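Local coordinates for sterol carrier protein 2 (Thermus thermophilus, PDB 2CX7) that probably binds sterols or related lipids in an apolar cavity and carries them between membranes, as members of the sterol carrier protein 2 family do, at residues A[74-79]-A[100-105]; A[35-40]-A[47-52]; A[85-90]-A[124-129]. All coordinates share one frame; numbering follows the deposited sequence.

Contact 1 of 3, residues A[74-79]-A[100-105]; sequences FVIEAD and GLLELK
Glu77 and Lys105 meet first through their aliphatic parts. The two side chains run at a slant to each other, with Lys105 CG 3.6 Å from Glu77 CB. The lysine's bend at its second torsion (chi2 -67°) carries its chain across the extended arm of Glu77 and brings NZ close to two carboxylates. NZ reaches Glu103 OE1 at 2.9 Å in a salt bridge with a weak hydrogen bond; a second salt bridge, to Glu77 OE2, is long and less sure. The two carboxylates lie near each other, though the exact place of Glu77 OE2 is uncertain; this like-charge pair is probably made tolerable by Lys105 and by Arg38, which forms salt bridges to both.

Beneath them is the antiparallel pairing that adds 103-106 as the outermost strand of the mixed five-stranded SCP-2 sheet. Glu77 and Glu103 form its hydrogen-bonded pair, each donating N to the other's O, so their side chains must share one face. One step along, Lys105 N binds Val75 O at 2.8 Å, a more bent bond (139°).

The opposite face is apolar. Ile76 carries it with separate branches. With chi1 at -58°, CG1 lies on the backbone N side and meets Leu104 CD1 at 3.9 Å, while CG2, beside the carbonyl carbon, meets Leu102 CB at 3.8 Å. Apolar residues suit this face because Trp83 of helix 80-86 and Leu97 of helix 93-99 pack on Ile76 and Leu102. Small Ala78 fits farther along, its CB 3.8 Å from Leu102 CD2 and 3.5 Å from Leu101 O, and a water joins Leu101 O to Asp79 N.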
ATOM      1  N   PHE A  74      -6.544   0.600  -7.853  1.00 19.05           N
ATOM      2  CA  PHE A  74      -6.609   1.611  -6.814  1.00 14.74           C
ATOM      3  C   PHE A  74      -5.215   2.186  -6.647  1.00 11.59           C
ATOM      4  O   PHE A  74      -4.233   1.448  -6.628  1.00 15.58           O
ATOM      5  CB  PHE A  74      -7.085   1.016  -5.488  1.00 12.86           C
ATOM      6  CG  PHE A  74      -8.508   0.534  -5.517  1.00 17.09           C
ATOM      7  CD1 PHE A  74      -8.818  -0.731  -6.005  1.00 19.41           C
ATOM      8  CD2 PHE A  74      -9.540   1.356  -5.067  1.00 20.64           C
ATOM      9  CE1 PHE A  74     -10.141  -1.175  -6.044  1.00 21.70           C
ATOM     10  CE2 PHE A  74     -10.864   0.928  -5.102  1.00 20.01           C
ATOM     11  CZ  PHE A  74     -11.165  -0.342  -5.590  1.00 23.31           C
ATOM     12  N   VAL A  75      -5.134   3.505  -6.543  1.00 12.14           N
ATOM     13  CA  VAL A  75      -3.858   4.171  -6.366  1.00 15.47           C
ATOM     14  C   VAL A  75      -3.956   5.145  -5.205  1.00 14.74           C
ATOM     15  O   VAL A  75      -4.824   6.023  -5.188  1.00 13.94           O
ATOM     16  CB  VAL A  75      -3.437   4.937  -7.635  1.00 18.03           C
ATOM     17  CG1 VAL A  75      -2.134   5.682  -7.390  1.00 17.84           C
ATOM     18  CG2 VAL A  75      -3.271   3.961  -8.784  1.00 16.74           C
ATOM     19  N   ILE A  76      -3.092   4.946  -4.213  1.00 14.63           N
ATOM     20  CA  ILE A  76      -3.038   5.818  -3.042  1.00 12.49           C
ATOM     21  C   ILE A  76      -1.658   6.460  -3.062  1.00 12.54           C
ATOM     22  O   ILE A  76      -0.634   5.781  -2.948  1.00 16.08           O
ATOM     23  CB  ILE A  76      -3.199   5.052  -1.728  1.00 14.13           C
ATOM     24  CG1 ILE A  76      -4.531   4.297  -1.716  1.00 15.25           C
ATOM     25  CG2 ILE A  76      -3.144   6.045  -0.558  1.00 18.35           C
ATOM     26  CD1 ILE A  76      -4.764   3.477  -0.452  1.00 17.44           C
ATOM     27  N   GLU A  77      -1.647   7.777  -3.193  1.00 12.08           N
ATOM     28  CA  GLU A  77      -0.412   8.546  -3.294  1.00 13.37           C
ATOM     29  C   GLU A  77      -0.155   9.412  -2.064  1.00 13.07           C
ATOM     30  O   GLU A  77      -1.099   9.883  -1.417  1.00 13.77           O
ATOM     31  CB  GLU A  77      -0.505   9.420  -4.549  1.00 21.29           C
ATOM     32  CG  GLU A  77       0.549  10.485  -4.700  1.00 25.51           C
ATOM     33  CD  GLU A  77       0.192  11.453  -5.822  1.00 32.61           C
ATOM     34  OE1 GLU A  77       0.197  11.024  -6.995  1.00 28.74           O
ATOM     35  OE2 GLU A  77      -0.111  12.634  -5.526  1.00 32.77           O
ATOM     36  N   ALA A  78       1.120   9.650  -1.767  1.00 10.09           N
ATOM     37  CA  ALA A  78       1.480  10.458  -0.610  1.00 10.20           C
ATOM     38  C   ALA A  78       2.949  10.842  -0.646  1.00 13.17           C
ATOM     39  O   ALA A  78       3.734  10.283  -1.427  1.00 13.93           O
ATOM     40  CB  ALA A  78       1.179   9.682   0.677  1.00 10.02           C
ATOM     41  N   ASP A  79       3.310  11.816   0.187  1.00 14.32           N
ATOM     42  CA  ASP A  79       4.700  12.243   0.308  1.00 16.34           C
ATOM     43  C   ASP A  79       5.412  11.106   1.038  1.00 16.47           C
ATOM     44  O   ASP A  79       4.804  10.422   1.866  1.00 14.84           O
ATOM     45  CB  ASP A  79       4.808  13.500   1.172  1.00 19.54           C
ATOM     46  CG  ASP A  79       4.554  14.777   0.399  1.00 23.08           C
ATOM     47  OD1 ASP A  79       3.891  14.719  -0.651  1.00 19.36           O
ATOM     48  OD2 ASP A  79       5.014  15.849   0.865  1.00 27.47           O
ATOM     49  N   GLY A 100      -6.918  13.185   3.520  1.00 14.97           N
ATOM     50  CA  GLY A 100      -6.202  13.412   2.275  1.00 15.67           C
ATOM     51  C   GLY A 100      -4.685  13.340   2.398  1.00 13.35           C
ATOM     52  O   GLY A 100      -3.984  13.604   1.418  1.00 12.93           O
ATOM     53  N   LEU A 101      -4.170  13.014   3.584  1.00 15.30           N
ATOM     54  CA  LEU A 101      -2.718  12.872   3.769  1.00 13.90           C
ATOM     55  C   LEU A 101      -2.299  11.726   2.851  1.00 16.22           C
ATOM     56  O   LEU A 101      -1.230  11.760   2.229  1.00 14.30           O
ATOM     57  CB  LEU A 101      -2.386  12.570   5.236  1.00 13.02           C
ATOM     58  CG  LEU A 101      -2.568  13.774   6.165  1.00 15.67           C
ATOM     59  CD1 LEU A 101      -2.418  13.350   7.624  1.00 18.85           C
ATOM     60  CD2 LEU A 101      -1.540  14.842   5.798  1.00 18.50           C
ATOM     61  N   LEU A 102      -3.135  10.691   2.801  1.00 13.59           N
ATOM     62  CA  LEU A 102      -2.935   9.591   1.874  1.00 11.23           C
ATOM     63  C   LEU A 102      -4.028   9.986   0.886  1.00 15.42           C
ATOM     64  O   LEU A 102      -5.196  10.076   1.259  1.00 15.02           O
ATOM     65  CB  LEU A 102      -3.263   8.228   2.495  1.00 13.94           C
ATOM     66  CG  LEU A 102      -2.314   7.669   3.565  1.00 12.73           C
ATOM     67  CD1 LEU A 102      -2.826   6.304   3.996  1.00 13.59           C
ATOM     68  CD2 LEU A 102      -0.889   7.552   3.017  1.00 12.87           C
ATOM     69  N   GLU A 103      -3.645  10.241  -0.355  1.00 12.65           N
ATOM     70  CA  GLU A 103      -4.598  10.682  -1.361  1.00 12.97           C
ATOM     71  C   GLU A 103      -5.026   9.574  -2.312  1.00 12.90           C
ATOM     72  O   GLU A 103      -4.199   8.944  -2.974  1.00 14.96           O
ATOM     73  CB  GLU A 103      -4.000  11.870  -2.138  1.00 17.64           C
ATOM     74  CG  GLU A 103      -4.821  12.317  -3.344  1.00 15.90           C
ATOM     75  CD  GLU A 103      -4.332  13.631  -3.949  1.00 25.18           C
ATOM     76  OE1 GLU A 103      -3.107  13.867  -3.955  1.00 27.95           O
ATOM     77  OE2 GLU A 103      -5.177  14.422  -4.436  1.00 25.54           O
ATOM     78  N   LEU A 104      -6.325   9.326  -2.365  1.00 14.26           N
ATOM     79  CA  LEU A 104      -6.837   8.300  -3.264  1.00 14.80           C
ATOM     80  C   LEU A 104      -6.895   8.905  -4.665  1.00 16.83           C
ATOM     81  O   LEU A 104      -7.802   9.676  -4.993  1.00 20.56           O
ATOM     82  CB  LEU A 104      -8.223   7.842  -2.814  1.00 17.73           C
ATOM     83  CG  LEU A 104      -8.796   6.650  -3.589  1.00 15.17           C
ATOM     84  CD1 LEU A 104      -7.943   5.404  -3.322  1.00 16.56           C
ATOM     85  CD2 LEU A 104     -10.239   6.408  -3.158  1.00 18.43           C
ATOM     86  N   LYS A 105      -5.909   8.561  -5.484  1.00 16.80           N
ATOM     87  CA  LYS A 105      -5.808   9.078  -6.847  1.00 19.36           C
ATOM     88  C   LYS A 105      -6.654   8.327  -7.871  1.00 20.87           C
ATOM     89  O   LYS A 105      -7.061   8.894  -8.892  1.00 20.07           O
ATOM     90  CB  LYS A 105      -4.349   9.062  -7.290  1.00 22.54           C
ATOM     91  CG  LYS A 105      -3.469  10.070  -6.571  1.00 31.11           C
ATOM     92  CD  LYS A 105      -3.850  11.494  -6.941  1.00 38.19           C
ATOM     93  CE  LYS A 105      -2.775  12.473  -6.507  1.00 39.80           C
ATOM     94  NZ  LYS A 105      -3.092  13.893  -6.847  1.00 45.10           N
TER
HETATM   95  O   HOH W   1      -0.682  15.679  -6.705  1.00 42.42           O
HETATM   96  O   HOH W   2       1.283  12.984   2.096  1.00 11.57           O

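Contact 2 of 3, residues A[35-40]-A[47-52]; sequences LAVRPD and KGVAVV
Val37 and Val49, Ala36 and Ala50, and Leu35 and Val51 pair across the antiparallel beta hairpin of strands 32-37 and 49-56 in the SCP-2 sheet. Four backbone hydrogen bonds hold it. Leu35 and Val51 exchange two, and Val37 and Val49 two more; of the latter, Val37 N to Val49 O is short at 2.7 Å, whereas Val49 N to Val37 O is stretched to 3.2 Å. CA-H...O contacts fill the intervals, with Ala50 CA 3.2 Å from Leu35 O.

Beyond the strands, Pro39 rests on the chain at Lys47 and Gly48. Glycine fits here because phi is positive (89°) and because the side of Gly48 where a side chain would start faces the Val37 carbonyl, whose O stands 3.2 Å from the bare Gly48 CA.

Apolar packing divides by face. Ala36 and Ala50 form the non-hydrogen-bonded pair, and their small side chains suit a close approach of the strands, with CB atoms 4.1 Å apart. Leu35, Val37, Val49 and Val51 point to the other face, where Trp83 packs on Leu35 and Val37, Phe4 on Val37 and Val51, and Trp8 on Val51. Beta-branched valines suit these extended positions. Val37 and Val49 lie side by side, Val49 CG1 3.7 Å from Val37 CB.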
ATOM      1  N   LEU A  35       0.779   1.737  -3.970  1.00 14.00           N
ATOM      2  CA  LEU A  35       1.126   2.632  -2.879  1.00 12.95           C
ATOM      3  C   LEU A  35       2.211   3.501  -3.518  1.00 14.05           C
ATOM      4  O   LEU A  35       3.354   3.062  -3.712  1.00 17.67           O
ATOM      5  CB  LEU A  35       1.671   1.837  -1.697  1.00 15.88           C
ATOM      6  CG  LEU A  35       0.759   0.705  -1.213  1.00 17.82           C
ATOM      7  CD1 LEU A  35       1.376   0.066   0.020  1.00 19.99           C
ATOM      8  CD2 LEU A  35      -0.650   1.248  -0.920  1.00 14.80           C
ATOM      9  N   ALA A  36       1.838   4.727  -3.860  1.00 11.77           N
ATOM     10  CA  ALA A  36       2.734   5.636  -4.559  1.00 11.57           C
ATOM     11  C   ALA A  36       3.340   6.769  -3.736  1.00 12.50           C
ATOM     12  O   ALA A  36       2.654   7.417  -2.940  1.00 13.14           O
ATOM     13  CB  ALA A  36       2.005   6.216  -5.766  1.00 16.52           C
ATOM     14  N   VAL A  37       4.636   6.985  -3.958  1.00 14.09           N
ATOM     15  CA  VAL A  37       5.412   8.041  -3.313  1.00 12.68           C
ATOM     16  C   VAL A  37       5.614   9.133  -4.357  1.00 12.57           C
ATOM     17  O   VAL A  37       6.087   8.852  -5.460  1.00 13.76           O
ATOM     18  CB  VAL A  37       6.814   7.530  -2.862  1.00 16.52           C
ATOM     19  CG1 VAL A  37       7.627   8.683  -2.260  1.00 12.64           C
ATOM     20  CG2 VAL A  37       6.667   6.411  -1.845  1.00 17.16           C
ATOM     21  N   ARG A  38       5.243  10.369  -4.016  1.00 10.65           N
ATOM     22  CA  ARG A  38       5.393  11.503  -4.924  1.00 12.56           C
ATOM     23  C   ARG A  38       6.877  11.775  -5.157  1.00 14.20           C
ATOM     24  O   ARG A  38       7.712  11.398  -4.329  1.00 11.74           O
ATOM     25  CB  ARG A  38       4.749  12.749  -4.313  1.00 11.36           C
ATOM     26  CG  ARG A  38       3.255  12.609  -4.043  1.00 15.38           C
ATOM     27  CD  ARG A  38       2.655  13.928  -3.560  1.00 20.12           C
ATOM     28  NE  ARG A  38       1.203  13.825  -3.448  1.00 18.24           N
ATOM     29  CZ  ARG A  38       0.525  13.900  -2.309  1.00 17.68           C
ATOM     30  NH1 ARG A  38       1.162  14.088  -1.153  1.00 14.11           N
ATOM     31  NH2 ARG A  38      -0.791  13.766  -2.328  1.00 15.99           N
ATOM     32  N   PRO A  39       7.228  12.418  -6.286  1.00 12.69           N
ATOM     33  CA  PRO A  39       8.635  12.725  -6.577  1.00 14.80           C
ATOM     34  C   PRO A  39       9.300  13.404  -5.380  1.00 15.19           C
ATOM     35  O   PRO A  39       8.751  14.355  -4.795  1.00 13.09           O
ATOM     36  CB  PRO A  39       8.537  13.647  -7.785  1.00 16.30           C
ATOM     37  CG  PRO A  39       7.369  13.045  -8.529  1.00 17.37           C
ATOM     38  CD  PRO A  39       6.365  12.840  -7.407  1.00 18.15           C
ATOM     39  N   ASP A  40      10.494  12.921  -5.044  1.00 13.34           N
ATOM     40  CA  ASP A  40      11.253  13.418  -3.906  1.00 13.58           C
ATOM     41  C   ASP A  40      12.744  13.224  -4.216  1.00 12.97           C
ATOM     42  O   ASP A  40      13.353  12.245  -3.789  1.00 13.26           O
ATOM     43  CB  ASP A  40      10.877  12.603  -2.661  1.00 13.28           C
ATOM     44  CG  ASP A  40      11.412  13.196  -1.369  1.00 22.80           C
ATOM     45  OD1 ASP A  40      12.308  14.064  -1.423  1.00 21.66           O
ATOM     46  OD2 ASP A  40      10.939  12.774  -0.286  1.00 20.36           O
ATOM     47  N   LYS A  47      11.702  10.635  -9.641  1.00 14.07           N
ATOM     48  CA  LYS A  47      10.511  10.455 -10.477  1.00 14.48           C
ATOM     49  C   LYS A  47       9.350   9.865  -9.701  1.00 14.19           C
ATOM     50  O   LYS A  47       8.297   9.576 -10.271  1.00 17.04           O
ATOM     51  CB  LYS A  47      10.819   9.518 -11.640  1.00 16.28           C
ATOM     52  CG  LYS A  47      11.957   9.981 -12.518  1.00 18.61           C
ATOM     53  CD  LYS A  47      12.113   9.046 -13.689  1.00 28.55           C
ATOM     54  CE  LYS A  47      13.312   9.418 -14.537  1.00 29.79           C
ATOM     55  NZ  LYS A  47      13.408   8.498 -15.705  1.00 26.28           N
ATOM     56  N   GLY A  48       9.543   9.676  -8.406  1.00 14.44           N
ATOM     57  CA  GLY A  48       8.505   9.065  -7.597  1.00 15.66           C
ATOM     58  C   GLY A  48       8.747   7.569  -7.671  1.00 15.81           C
ATOM     59  O   GLY A  48       9.593   7.105  -8.450  1.00 18.55           O
ATOM     60  N   VAL A  49       8.030   6.802  -6.861  1.00 15.53           N
ATOM     61  CA  VAL A  49       8.193   5.350  -6.856  1.00 18.55           C
ATOM     62  C   VAL A  49       6.919   4.770  -6.284  1.00 20.80           C
ATOM     63  O   VAL A  49       6.155   5.472  -5.628  1.00 19.07           O
ATOM     64  CB  VAL A  49       9.401   4.903  -5.982  1.00 14.82           C
ATOM     65  CG1 VAL A  49       9.197   5.332  -4.543  1.00 20.93           C
ATOM     66  CG2 VAL A  49       9.586   3.392  -6.069  1.00 24.73           C
ATOM     67  N   ALA A  50       6.688   3.490  -6.533  1.00 20.92           N
ATOM     68  CA  ALA A  50       5.483   2.861  -6.031  1.00 24.57           C
ATOM     69  C   ALA A  50       5.678   1.373  -5.833  1.00 23.49           C
ATOM     70  O   ALA A  50       6.601   0.773  -6.387  1.00 26.73           O
ATOM     71  CB  ALA A  50       4.343   3.094  -7.009  1.00 17.33           C
ATOM     72  N   VAL A  51       4.815   0.788  -5.013  1.00 22.15           N
ATOM     73  CA  VAL A  51       4.819  -0.646  -4.798  1.00 21.96           C
ATOM     74  C   VAL A  51       3.424  -1.017  -5.274  1.00 21.89           C
ATOM     75  O   VAL A  51       2.432  -0.489  -4.772  1.00 19.54           O
ATOM     76  CB  VAL A  51       4.989  -1.030  -3.329  1.00 21.67           C
ATOM     77  CG1 VAL A  51       4.716  -2.520  -3.153  1.00 19.88           C
ATOM     78  CG2 VAL A  51       6.420  -0.726  -2.869  1.00 28.79           C
ATOM     79  N   VAL A  52       3.356  -1.905  -6.257  1.00 20.80           N
ATOM     80  CA  VAL A  52       2.084  -2.316  -6.821  1.00 19.91           C
ATOM     81  C   VAL A  52       1.818  -3.754  -6.404  1.00 17.77           C
ATOM     82  O   VAL A  52       2.630  -4.649  -6.663  1.00 17.95           O
ATOM     83  CB  VAL A  52       2.110  -2.174  -8.362  1.00 22.37           C
ATOM     84  CG1 VAL A  52       0.744  -2.499  -8.951  1.00 21.96           C
ATOM     85  CG2 VAL A  52       2.523  -0.744  -8.730  1.00 20.31           C
TER

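Contact 3 of 3, residues A[85-90]-A[124-129]; sequences EVLEGR and KVAREV
Leu87 and Arg127 bring together the C-terminal ends of two helices, 80-86 and 116-127, in a small packing contact made of one apolar touch and one arginine laid over a backbone turn. The buried half belongs to Leu87 and Ala126. Leu87 CD2 comes to 3.6 Å from Ala126 CB, a methyl-to-methyl touch in which the long leucine bridges the gap and the small alanine, pointing toward it, lets the segments approach. Phe4 also packs on Leu87 and Tyr12 on Ala126, so this touch belongs to the packing of the N-terminal part of the chain against both helices.

The exposed half is Arg127. Its aliphatic stem crosses the carbonyl of Leu87, with CG 3.2 Å from Leu87 O, and its CA makes a CA-H...O contact to the same oxygen at 3.4 Å. The chain then bends at its third torsion (chi3 55°), which lays the guanidinium flat over Gly89: Gly89 CA sits 3.5 Å above one face of the group, offset toward its rim.

Gly89 is the C-prime residue of a Schellman motif closing helix 80-86. Arg90 N binds Glu85 O at 2.8 Å and Gly89 N binds Val86 O at 3.1 Å. The positive phi (78°) favours glycine, and with no side chain on Gly89 the guanidinium can lie directly against its CA. On the same turn, Arg90 sets one face of its guanidinium over Glu85 CG and makes a salt bridge to Glu88 with a weak hydrogen bond.

Arg127 thus meets 85-90 through van der Waals and CA-H...O contacts, without a conventional hydrogen bond to that segment. Its positive charge, lying at the carbonyl-rich end of helix 80-86, may interact weakly and favourably with the partial negative charge there, tempered by solvent.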
ATOM      1  N   GLU A  85       5.525   7.485   8.097  1.00 14.90           N
ATOM      2  CA  GLU A  85       4.726   7.524   9.312  1.00 17.73           C
ATOM      3  C   GLU A  85       3.695   6.410   9.340  1.00 18.79           C
ATOM      4  O   GLU A  85       3.553   5.717  10.350  1.00 19.48           O
ATOM      5  CB  GLU A  85       4.034   8.875   9.432  1.00 17.43           C
ATOM      6  CG  GLU A  85       4.979   9.980   9.823  1.00 22.50           C
ATOM      7  CD  GLU A  85       4.625  11.293   9.178  1.00 26.85           C
ATOM      8  OE1 GLU A  85       3.425  11.525   8.923  1.00 23.37           O
ATOM      9  OE2 GLU A  85       5.552  12.100   8.936  1.00 31.21           O
ATOM     10  N   VAL A  86       2.987   6.218   8.227  1.00 14.91           N
ATOM     11  CA  VAL A  86       1.958   5.186   8.168  1.00 17.55           C
ATOM     12  C   VAL A  86       2.524   3.780   8.285  1.00 19.18           C
ATOM     13  O   VAL A  86       2.086   2.991   9.126  1.00 18.86           O
ATOM     14  CB  VAL A  86       1.125   5.278   6.852  1.00 16.11           C
ATOM     15  CG1 VAL A  86       0.150   4.088   6.750  1.00 19.27           C
ATOM     16  CG2 VAL A  86       0.335   6.570   6.830  1.00 12.98           C
ATOM     17  N   LEU A  87       3.508   3.471   7.449  1.00 19.80           N
ATOM     18  CA  LEU A  87       4.096   2.141   7.442  1.00 25.28           C
ATOM     19  C   LEU A  87       4.933   1.843   8.675  1.00 22.21           C
ATOM     20  O   LEU A  87       5.463   0.739   8.812  1.00 30.56           O
ATOM     21  CB  LEU A  87       4.919   1.937   6.165  1.00 25.40           C
ATOM     22  CG  LEU A  87       4.115   2.141   4.873  1.00 27.83           C
ATOM     23  CD1 LEU A  87       5.019   1.922   3.670  1.00 28.72           C
ATOM     24  CD2 LEU A  87       2.930   1.184   4.824  1.00 23.72           C
ATOM     25  N   GLU A  88       5.040   2.825   9.568  1.00 23.73           N
ATOM     26  CA  GLU A  88       5.784   2.683  10.819  1.00 25.54           C
ATOM     27  C   GLU A  88       4.870   2.814  12.050  1.00 22.78           C
ATOM     28  O   GLU A  88       5.336   2.848  13.193  1.00 24.60           O
ATOM     29  CB  GLU A  88       6.905   3.720  10.878  1.00 32.14           C
ATOM     30  CG  GLU A  88       8.128   3.326  10.066  1.00 27.41           C
ATOM     31  CD  GLU A  88       9.076   4.484   9.818  1.00 37.84           C
ATOM     32  OE1 GLU A  88       9.198   5.364  10.698  1.00 35.79           O
ATOM     33  OE2 GLU A  88       9.712   4.505   8.740  1.00 40.40           O
ATOM     34  N   GLY A  89       3.568   2.901  11.800  1.00 17.33           N
ATOM     35  CA  GLY A  89       2.595   2.980  12.878  1.00 19.12           C
ATOM     36  C   GLY A  89       2.391   4.305  13.596  1.00 20.63           C
ATOM     37  O   GLY A  89       1.662   4.353  14.594  1.00 25.02           O
ATOM     38  N   ARG A  90       3.013   5.374  13.107  1.00 18.99           N
ATOM     39  CA  ARG A  90       2.879   6.686  13.731  1.00 20.58           C
ATOM     40  C   ARG A  90       1.678   7.470  13.226  1.00 24.79           C
ATOM     41  O   ARG A  90       1.338   8.516  13.781  1.00 26.96           O
ATOM     42  CB  ARG A  90       4.145   7.520  13.514  1.00 21.27           C
ATOM     43  CG  ARG A  90       5.365   7.024  14.270  1.00 27.71           C
ATOM     44  CD  ARG A  90       6.558   7.938  14.011  1.00 30.03           C
ATOM     45  NE  ARG A  90       7.111   7.764  12.668  1.00 33.14           N
ATOM     46  CZ  ARG A  90       7.782   8.701  12.004  1.00 35.87           C
ATOM     47  NH1 ARG A  90       7.985   9.894  12.550  1.00 42.76           N
ATOM     48  NH2 ARG A  90       8.267   8.440  10.799  1.00 34.86           N
ATOM     49  N   LYS A 124      -0.878  -2.916   8.890  1.00 16.85           N
ATOM     50  CA  LYS A 124      -0.294  -3.608  10.039  1.00 18.56           C
ATOM     51  C   LYS A 124       0.770  -4.595   9.568  1.00 18.22           C
ATOM     52  O   LYS A 124       1.818  -4.733  10.203  1.00 18.95           O
ATOM     53  CB  LYS A 124      -1.373  -4.354  10.839  1.00 17.02           C
ATOM     54  CG  LYS A 124      -2.294  -3.458  11.661  1.00 18.03           C
ATOM     55  CD  LYS A 124      -3.284  -4.297  12.451  1.00 21.49           C
ATOM     56  CE  LYS A 124      -4.206  -3.429  13.300  1.00 30.84           C
ATOM     57  NZ  LYS A 124      -5.201  -4.277  14.009  1.00 37.57           N
ATOM     58  N   VAL A 125       0.512  -5.285   8.458  1.00 16.34           N
ATOM     59  CA  VAL A 125       1.485  -6.243   7.937  1.00 18.37           C
ATOM     60  C   VAL A 125       2.733  -5.527   7.418  1.00 18.73           C
ATOM     61  O   VAL A 125       3.858  -5.981   7.646  1.00 21.35           O
ATOM     62  CB  VAL A 125       0.873  -7.115   6.800  1.00 16.29           C
ATOM     63  CG1 VAL A 125       1.968  -7.907   6.077  1.00 17.91           C
ATOM     64  CG2 VAL A 125      -0.152  -8.074   7.395  1.00 15.28           C
ATOM     65  N   ALA A 126       2.534  -4.403   6.733  1.00 17.48           N
ATOM     66  CA  ALA A 126       3.651  -3.637   6.188  1.00 19.51           C
ATOM     67  C   ALA A 126       4.618  -3.270   7.306  1.00 20.53           C
ATOM     68  O   ALA A 126       5.837  -3.340   7.141  1.00 20.08           O
ATOM     69  CB  ALA A 126       3.132  -2.373   5.507  1.00 16.94           C
ATOM     70  N   ARG A 127       4.058  -2.888   8.448  1.00 24.32           N
ATOM     71  CA  ARG A 127       4.849  -2.491   9.606  1.00 27.35           C
ATOM     72  C   ARG A 127       5.778  -3.599  10.111  1.00 32.10           C
ATOM     73  O   ARG A 127       6.838  -3.312  10.672  1.00 26.63           O
ATOM     74  CB  ARG A 127       3.914  -2.033  10.736  1.00 27.60           C
ATOM     75  CG  ARG A 127       3.157  -0.737  10.434  1.00 27.49           C
ATOM     76  CD  ARG A 127       1.988  -0.515  11.393  1.00 34.01           C
ATOM     77  NE  ARG A 127       2.400  -0.535  12.796  1.00 28.74           N
ATOM     78  CZ  ARG A 127       1.562  -0.437  13.824  1.00 30.68           C
ATOM     79  NH1 ARG A 127       0.256  -0.306  13.615  1.00 23.92           N
ATOM     80  NH2 ARG A 127       2.028  -0.478  15.066  1.00 32.25           N
ATOM     81  N   GLU A 128       5.387  -4.854   9.894  1.00 29.89           N
ATOM     82  CA  GLU A 128       6.172  -6.003  10.355  1.00 33.07           C
ATOM     83  C   GLU A 128       7.188  -6.539   9.350  1.00 32.94           C
ATOM     84  O   GLU A 128       7.859  -7.545   9.609  1.00 35.28           O
ATOM     85  CB  GLU A 128       5.228  -7.132  10.785  1.00 31.01           C
ATOM     86  CG  GLU A 128       4.218  -6.701  11.844  1.00 38.76           C
ATOM     87  CD  GLU A 128       4.873  -6.215  13.136  1.00 43.13           C
ATOM     88  OE1 GLU A 128       4.171  -5.601  13.966  1.00 41.80           O
ATOM     89  OE2 GLU A 128       6.085  -6.451  13.326  1.00 47.13           O
ATOM     90  N   VAL A 129       7.305  -5.875   8.209  1.00 28.69           N
ATOM     91  CA  VAL A 129       8.257  -6.292   7.192  1.00 27.19           C
ATOM     92  C   VAL A 129       9.642  -5.792   7.580  1.00 32.88           C
ATOM     93  O   VAL A 129       9.798  -4.643   7.983  1.00 30.95           O
ATOM     94  CB  VAL A 129       7.903  -5.714   5.814  1.00 23.94           C
ATOM     95  CG1 VAL A 129       8.975  -6.096   4.801  1.00 24.49           C
ATOM     96  CG2 VAL A 129       6.542  -6.232   5.366  1.00 25.89           C
TER

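How the contacts relate
Contacts 1 and 2 belong to one sheet: strands 74-78 and 32-37 are parallel neighbours, and the centres of the two contacts lie about 10 Å apart. Arg38 of contact 2 ties them together through salt bridges, with NH2 2.8 Å from Glu103 OE1 and NE paired with the less certainly placed Glu77 OE2. Contact 3 lies among the helices, its centre about 16 Å from that of contact 1 and about 17 Å from that of contact 2. It touches contact 1 where Val86 CG2 meets Leu102 CD2 at 4.1 Å, whereas the nearest atoms of contacts 2 and 3 are about 5 Å apart. Helix 80-86 links them further: it follows strand 74-78 directly, and its Trp83 packs on side chains of contacts 1 and 2.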